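Side-chain contacts in catalase (Corynebacterium glutamicum, PDB 4B7H), which catalyses the breakdown of hydrogen peroxide to water and oxygen at a haem, carries bound NADPH, and is inhibited by nitric oxide: residues A[117-122]-A[237-242]; A[194-199]-A[466-471]. All blocks are in the same frame, centred on the assembly; numbering follows the deposited sequence.

Contact 1 of 2, residues A[117-122]-A[237-242]; sequences PDTWRD and DCFTDA
Arg121 and Asp241 form the charged part of this contact, in which the loop between strands 100-108 and 125-132, with its type I turn 117-120, meets the N-terminal end of helix 241-250. The salt bridge runs from Arg121 NH2 to Asp241 OD1 at 2.9 Å, with an N-H...O angle of 155°. The oxygen lies near the guanidinium plane, at the edge of the group, but the donor stands 52° out of the carboxylate plane. The two planes are 39° apart. The arginine chain runs extended as far as CD, where the chi3 bend brings NH2 to OD1.

A water bridges the same two groups: it accepts from Arg121 NE at 3.2 Å and donates weakly to Asp241 OD1. Helix 466-479 covers this charged end through Asn475.

The apolar part is small: Thr119 CG2 meets Phe239 CE2 at 4.0 Å, obliquely to the ring, while Thr119 OG1 bonds to the Ala244 carbonyl.

Asp241 is the first residue of its helix, after the N-cap Thr240. One direct bond and a water bridge join the charges; the outer bonds, Arg121 NH1 to Leu193 O and Asp241 OD2 to Asn478 ND2, probably set their orientation.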
loop_
_atom_site.group_PDB
_atom_site.type_symbol
_atom_site.label_atom_id
_atom_site.label_comp_id
_atom_site.label_asym_id
_atom_site.label_seq_id
_atom_site.Cartn_x
_atom_site.Cartn_y
_atom_site.Cartn_z
ATOM N N PRO A 117 -21.785 -4.070 16.789
ATOM C CA PRO A 117 -23.131 -3.484 16.886
ATOM C C PRO A 117 -23.185 -1.962 17.048
ATOM O O PRO A 117 -22.394 -1.366 17.792
ATOM C CB PRO A 117 -23.712 -4.150 18.144
ATOM C CG PRO A 117 -22.899 -5.381 18.333
ATOM C CD PRO A 117 -21.520 -4.997 17.900
ATOM N N ASP A 118 -24.174 -1.353 16.396
ATOM C CA ASP A 118 -24.434 0.070 16.533
ATOM C C ASP A 118 -24.814 0.451 17.964
ATOM O O ASP A 118 -24.639 1.607 18.360
ATOM C CB ASP A 118 -25.607 0.478 15.641
ATOM C CG ASP A 118 -25.296 0.409 14.150
ATOM O OD1 ASP A 118 -24.115 0.396 13.738
ATOM O OD2 ASP A 118 -26.269 0.403 13.376
ATOM N N THR A 119 -25.354 -0.496 18.732
ATOM C CA THR A 119 -25.917 -0.154 20.043
ATOM C C THR A 119 -25.117 -0.661 21.246
ATOM O O THR A 119 -25.648 -0.760 22.360
ATOM C CB THR A 119 -27.411 -0.557 20.172
ATOM O OG1 THR A 119 -27.551 -1.974 20.018
ATOM C CG2 THR A 119 -28.239 0.133 19.103
ATOM N N TRP A 120 -23.838 -0.969 21.041
ATOM C CA TRP A 120 -22.931 -1.054 22.179
ATOM C C TRP A 120 -22.928 0.325 22.846
ATOM O O TRP A 120 -23.035 1.340 22.157
ATOM C CB TRP A 120 -21.504 -1.374 21.725
ATOM C CG TRP A 120 -21.217 -2.820 21.511
ATOM C CD1 TRP A 120 -22.072 -3.867 21.704
ATOM C CD2 TRP A 120 -19.978 -3.385 21.070
ATOM N NE1 TRP A 120 -21.440 -5.049 21.411
ATOM C CE2 TRP A 120 -20.155 -4.781 21.009
ATOM C CE3 TRP A 120 -18.742 -2.843 20.708
ATOM C CZ2 TRP A 120 -19.136 -5.649 20.607
ATOM C CZ3 TRP A 120 -17.728 -3.707 20.305
ATOM C CH2 TRP A 120 -17.933 -5.093 20.260
ATOM N N ARG A 121 -22.804 0.370 24.174
ATOM C CA ARG A 121 -22.612 1.650 24.864
ATOM C C ARG A 121 -21.340 2.304 24.339
ATOM O O ARG A 121 -20.271 1.690 24.330
ATOM C CB ARG A 121 -22.522 1.485 26.387
ATOM C CG ARG A 121 -22.298 2.831 27.109
ATOM C CD ARG A 121 -22.243 2.727 28.639
ATOM N NE ARG A 121 -23.463 2.093 29.129
ATOM C CZ ARG A 121 -24.635 2.710 29.272
ATOM N NH1 ARG A 121 -24.752 4.013 29.042
ATOM N NH2 ARG A 121 -25.692 2.022 29.687
ATOM N N ASP A 122 -21.461 3.544 23.883
ATOM C CA ASP A 122 -20.330 4.243 23.296
ATOM C C ASP A 122 -20.739 5.665 23.001
ATOM O O ASP A 122 -21.932 5.972 22.908
ATOM C CB ASP A 122 -19.917 3.579 21.974
ATOM C CG ASP A 122 -18.418 3.607 21.742
ATOM O OD1 ASP A 122 -17.693 4.313 22.487
ATOM O OD2 ASP A 122 -17.957 2.914 20.803
ATOM N N ASP A 237 -33.803 10.082 22.461
ATOM C CA ASP A 237 -34.568 8.891 22.804
ATOM C C ASP A 237 -33.550 7.785 23.053
ATOM O O ASP A 237 -32.747 7.480 22.169
ATOM C CB ASP A 237 -35.507 8.525 21.650
ATOM C CG ASP A 237 -36.531 7.480 22.031
ATOM O OD1 ASP A 237 -36.633 7.143 23.231
ATOM O OD2 ASP A 237 -37.245 7.001 21.124
ATOM N N CYS A 238 -33.555 7.205 24.254
ATOM C CA CYS A 238 -32.485 6.294 24.659
ATOM C C CYS A 238 -32.992 4.936 25.112
ATOM O O CYS A 238 -34.026 4.848 25.783
ATOM C CB CYS A 238 -31.650 6.913 25.794
ATOM S SG CYS A 238 -30.946 8.529 25.427
ATOM N N PHE A 239 -32.243 3.889 24.759
ATOM C CA PHE A 239 -32.436 2.557 25.323
ATOM C C PHE A 239 -31.924 2.559 26.750
ATOM O O PHE A 239 -31.087 3.387 27.114
ATOM C CB PHE A 239 -31.609 1.525 24.553
ATOM C CG PHE A 239 -32.141 1.204 23.190
ATOM C CD1 PHE A 239 -33.463 0.816 23.011
ATOM C CD2 PHE A 239 -31.302 1.262 22.083
ATOM C CE1 PHE A 239 -33.946 0.518 21.739
ATOM C CE2 PHE A 239 -31.776 0.966 20.813
ATOM C CZ PHE A 239 -33.097 0.590 20.643
ATOM N N THR A 240 -32.415 1.631 27.563
ATOM C CA THR A 240 -31.723 1.300 28.801
ATOM C C THR A 240 -30.510 0.441 28.455
ATOM O O THR A 240 -30.356 0.006 27.314
ATOM C CB THR A 240 -32.612 0.489 29.746
ATOM O OG1 THR A 240 -32.967 -0.743 29.103
ATOM C CG2 THR A 240 -33.871 1.266 30.110
ATOM N N ASP A 241 -29.654 0.189 29.441
ATOM C CA ASP A 241 -28.485 -0.663 29.252
ATOM C C ASP A 241 -28.922 -2.033 28.735
ATOM O O ASP A 241 -28.363 -2.540 27.760
ATOM C CB ASP A 241 -27.739 -0.795 30.584
ATOM C CG ASP A 241 -26.306 -1.278 30.424
ATOM O OD1 ASP A 241 -25.609 -0.833 29.485
ATOM O OD2 ASP A 241 -25.869 -2.100 31.256
ATOM N N ALA A 242 -29.949 -2.612 29.352
ATOM C CA ALA A 242 -30.436 -3.935 28.961
ATOM C C ALA A 242 -31.036 -3.955 27.554
ATOM O O ALA A 242 -30.785 -4.880 26.773
ATOM C CB ALA A 242 -31.448 -4.453 29.980
HETATM O O HOH W 1 -23.184 -0.229 31.303
#

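Contact 2 of 2, residues A[194-199]-A[466-471]; sequences MGDRGT and EGEKER. With NDP (NADPH dihydro-nicotinamide-adenine-dinucleotide phosphate), chain H.
Asp196 and Arg471 make a bidentate, side-on salt bridge between a 3-10 turn, residues 196-198 of the catalase core, and helix 466-479 of the C-terminal helical region, beside the NADPH site. Arg471 NE donates to Asp196 OD1 at 3.0 Å and 172°. Arg471 NH2 donates to Asp196 OD2 at 2.9 Å and 165°. The second bond uses the syn lone pair of OD2; the first arrives on the syn side of OD1, slightly out of plane. With the carboxylate and guanidinium planes only 23° apart, the pair is nearly coplanar, and two bonds restrict rotation of the carboxylate.

Around this pair, Glu468 lays its CG against Asp196 OD2. Its carboxylate leads onward to the cofactor, where OE2 accepts from NADPH N6A at 3.0 Å. Asp196 OD2 and Glu468 OE2 lie 4.1 Å apart; the positive charge of Arg471 probably offsets some of their repulsion. Arg197 covers the adenine with one guanidinium face, NADPH C4A lying 3.3 Å above its plane, and adds a weak bond from NH2 to O2B. Its chain is extended from CG to NE, which carries the group along the base.

Further out, Tyr192 bonds to Arg197 NH1 and Trp236 makes a cation-pi contact with the same side chain. Arg471 bends at chi3, folding its guanidinium back over the helix so that one face lies against Gly467 O and Glu468 N. Adjacent residues of the 3-10 turn, and residues about one helical turn apart on helix 466-479, thus divide the work: Asp196 and Arg471 join the two parts of the chain, while Arg197 and Glu468 hold the adenine. A water completes the join, donating to Asp196 OD1 and, at 2.8 Å, to the backbone O of Glu468.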
loop_
_atom_site.group_PDB
_atom_site.type_symbol
_atom_site.label_atom_id
_atom_site.label_comp_id
_atom_site.label_asym_id
_atom_site.label_seq_id
_atom_site.Cartn_x
_atom_site.Cartn_y
_atom_site.Cartn_z
ATOM N N MET A 194 -21.964 7.072 30.685
ATOM C CA MET A 194 -22.559 6.029 31.509
ATOM C C MET A 194 -24.035 6.299 31.810
ATOM O O MET A 194 -24.724 5.449 32.375
ATOM C CB MET A 194 -21.756 5.862 32.802
ATOM C CG MET A 194 -20.387 5.240 32.573
ATOM S SD MET A 194 -20.514 3.505 32.120
ATOM C CE MET A 194 -18.949 3.269 31.277
ATOM N N GLY A 195 -24.522 7.474 31.420
ATOM C CA GLY A 195 -25.924 7.814 31.601
ATOM C C GLY A 195 -26.765 7.338 30.429
ATOM O O GLY A 195 -26.306 6.531 29.605
ATOM N N ASP A 196 -27.997 7.830 30.345
ATOM C CA ASP A 196 -28.917 7.385 29.308
ATOM C C ASP A 196 -28.343 7.621 27.915
ATOM O O ASP A 196 -28.576 6.828 27.001
ATOM C CB ASP A 196 -30.258 8.117 29.407
ATOM C CG ASP A 196 -31.044 7.771 30.659
ATOM O OD1 ASP A 196 -30.711 6.799 31.367
ATOM O OD2 ASP A 196 -32.036 8.474 30.917
ATOM N N ARG A 197 -27.598 8.716 27.754
ATOM C CA ARG A 197 -27.113 9.114 26.428
ATOM C C ARG A 197 -26.009 8.225 25.861
ATOM O O ARG A 197 -25.647 8.350 24.689
ATOM C CB ARG A 197 -26.685 10.583 26.412
ATOM C CG ARG A 197 -27.834 11.526 26.678
ATOM C CD ARG A 197 -27.443 12.958 26.460
ATOM N NE ARG A 197 -28.574 13.830 26.730
ATOM C CZ ARG A 197 -28.573 15.131 26.480
ATOM N NH1 ARG A 197 -27.499 15.706 25.949
ATOM N NH2 ARG A 197 -29.645 15.850 26.757
ATOM N N GLY A 198 -25.480 7.325 26.681
ATOM C CA GLY A 198 -24.551 6.326 26.185
ATOM C C GLY A 198 -25.205 5.352 25.226
ATOM O O GLY A 198 -24.506 4.680 24.466
ATOM N N THR A 199 -26.538 5.276 25.256
ATOM C CA THR A 199 -27.275 4.346 24.408
ATOM C C THR A 199 -28.478 4.981 23.702
ATOM O O THR A 199 -29.616 4.577 23.933
ATOM C CB THR A 199 -27.738 3.092 25.202
ATOM O OG1 THR A 199 -28.470 3.496 26.369
ATOM C CG2 THR A 199 -26.543 2.257 25.648
ATOM N N GLU A 466 -34.195 12.114 39.101
ATOM C CA GLU A 466 -33.900 10.992 39.992
ATOM C C GLU A 466 -33.745 9.655 39.263
ATOM O O GLU A 466 -32.903 8.831 39.638
ATOM C CB GLU A 466 -34.943 10.904 41.113
ATOM C CG GLU A 466 -34.821 12.024 42.151
ATOM C CD GLU A 466 -33.453 12.059 42.806
ATOM O OE1 GLU A 466 -32.958 10.983 43.202
ATOM O OE2 GLU A 466 -32.864 13.154 42.907
ATOM N N GLY A 467 -34.532 9.451 38.211
ATOM C CA GLY A 467 -34.422 8.246 37.402
ATOM C C GLY A 467 -33.098 8.173 36.659
ATOM O O GLY A 467 -32.458 7.114 36.611
ATOM N N GLU A 468 -32.680 9.298 36.083
ATOM C CA GLU A 468 -31.390 9.377 35.413
ATOM C C GLU A 468 -30.243 9.113 36.380
ATOM O O GLU A 468 -29.283 8.423 36.037
ATOM C CB GLU A 468 -31.225 10.738 34.726
ATOM C CG GLU A 468 -32.155 10.934 33.533
ATOM C CD GLU A 468 -32.123 12.347 32.985
ATOM O OE1 GLU A 468 -32.118 13.304 33.791
ATOM O OE2 GLU A 468 -32.099 12.518 31.741
ATOM N N LYS A 469 -30.353 9.645 37.595
ATOM C CA LYS A 469 -29.317 9.460 38.603
ATOM C C LYS A 469 -29.188 7.990 38.998
ATOM O O LYS A 469 -28.073 7.468 39.135
ATOM C CB LYS A 469 -29.596 10.335 39.826
ATOM C CG LYS A 469 -29.425 11.810 39.541
ATOM C CD LYS A 469 -30.106 12.661 40.589
ATOM C CE LYS A 469 -29.277 12.765 41.842
ATOM N NZ LYS A 469 -29.956 13.631 42.851
ATOM N N GLU A 470 -30.324 7.320 39.167
ATOM C CA GLU A 470 -30.316 5.913 39.545
ATOM C C GLU A 470 -29.835 5.026 38.395
ATOM O O GLU A 470 -28.993 4.148 38.597
ATOM C CB GLU A 470 -31.696 5.467 40.037
ATOM C CG GLU A 470 -31.813 3.973 40.347
ATOM C CD GLU A 470 -31.016 3.528 41.567
ATOM O OE1 GLU A 470 -30.558 4.389 42.359
ATOM O OE2 GLU A 470 -30.857 2.298 41.747
ATOM N N ARG A 471 -30.358 5.256 37.191
ATOM C CA ARG A 471 -29.898 4.485 36.034
ATOM C C ARG A 471 -28.397 4.655 35.793
ATOM O O ARG A 471 -27.712 3.698 35.434
ATOM C CB ARG A 471 -30.697 4.828 34.772
ATOM C CG ARG A 471 -32.144 4.359 34.831
ATOM C CD ARG A 471 -32.844 4.490 33.484
ATOM N NE ARG A 471 -32.954 5.880 33.061
ATOM C CZ ARG A 471 -33.917 6.712 33.447
ATOM N NH1 ARG A 471 -34.859 6.301 34.291
ATOM N NH2 ARG A 471 -33.928 7.959 32.997
HETATM P PA NDP H . -28.207 23.665 31.594
HETATM O O1A NDP H . -29.319 23.315 32.513
HETATM O O2A NDP H . -28.422 24.962 30.893
HETATM O O5B NDP H . -28.055 22.483 30.524
HETATM C C5B NDP H . -28.018 21.141 30.946
HETATM C C4B NDP H . -27.806 20.301 29.697
HETATM O O4B NDP H . -27.724 18.932 30.068
HETATM C C3B NDP H . -28.971 20.458 28.719
HETATM O O3B NDP H . -28.475 20.583 27.399
HETATM C C2B NDP H . -29.734 19.162 28.918
HETATM O O2B NDP H . -30.537 18.755 27.827
HETATM C C1B NDP H . -28.586 18.210 29.222
HETATM N N9A NDP H . -29.032 16.905 29.748
HETATM C C8A NDP H . -30.274 16.579 30.234
HETATM N N7A NDP H . -30.274 15.274 30.588
HETATM C C5A NDP H . -29.048 14.756 30.329
HETATM C C6A NDP H . -28.510 13.482 30.498
HETATM N N6A NDP H . -29.315 12.433 30.674
HETATM N N1A NDP H . -27.199 13.256 30.147
HETATM C C2A NDP H . -26.431 14.276 29.622
HETATM N N3A NDP H . -26.970 15.535 29.452
HETATM C C4A NDP H . -28.260 15.771 29.800
HETATM O O3 NDP H . -26.828 23.649 32.445
HETATM P PN NDP H . -25.361 23.967 31.847
HETATM O O1N NDP H . -25.439 24.295 30.396
HETATM O O2N NDP H . -24.722 24.905 32.801
HETATM O O5D NDP H . -24.595 22.559 31.998
HETATM C C5D NDP H . -24.776 21.772 33.161
HETATM C C4D NDP H . -24.246 20.376 32.909
HETATM O O4D NDP H . -24.998 19.786 31.868
HETATM C C3D NDP H . -22.800 20.407 32.439
HETATM O O3D NDP H . -21.898 20.291 33.530
HETATM C C2D NDP H . -22.732 19.235 31.476
HETATM O O2D NDP H . -22.332 18.084 32.166
HETATM C C1D NDP H . -24.168 19.013 31.010
HETATM N N1N NDP H . -24.360 19.427 29.603
HETATM C C2N NDP H . -23.883 20.642 29.204
HETATM C C3N NDP H . -24.027 21.104 27.905
HETATM C C7N NDP H . -23.453 22.441 27.566
HETATM O O7N NDP H . -23.020 22.668 26.256
HETATM N N7N NDP H . -23.340 23.374 28.505
HETATM C C4N NDP H . -24.728 20.294 26.835
HETATM C C5N NDP H . -25.213 18.980 27.377
HETATM C C6N NDP H . -25.009 18.612 28.708
HETATM P P2B NDP H . -32.107 19.132 27.773
HETATM O O1X NDP H . -32.752 18.625 29.047
HETATM O O2X NDP H . -32.227 20.636 27.656
HETATM O O3X NDP H . -32.684 18.447 26.547
HETATM O O HOH W 2 -28.718 7.740 33.385
#

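How the contacts relate
The centres of contacts 1 and 2 are 11 Å apart, on the same side of the chain's centre. Their segments alternate in sequence: 117-122, 194-199, 237-242, then 466-471. The first three lie in the catalase core and the last in the catalase-related C-terminal part. The contacts touch directly: Phe239 O lies 2.7 Å from Thr199 OG1, a probable hydrogen bond, and Arg121 NH1 lies 3.0 Å from Gly195 O, a weak one. The loop after strand 100-108, the loop after helix 187-194 and the start of helix 241-250 all meet helix 466-479, which joins the core to the C-terminal helices beside the NADPH pocket, where contact 2 contributes directly.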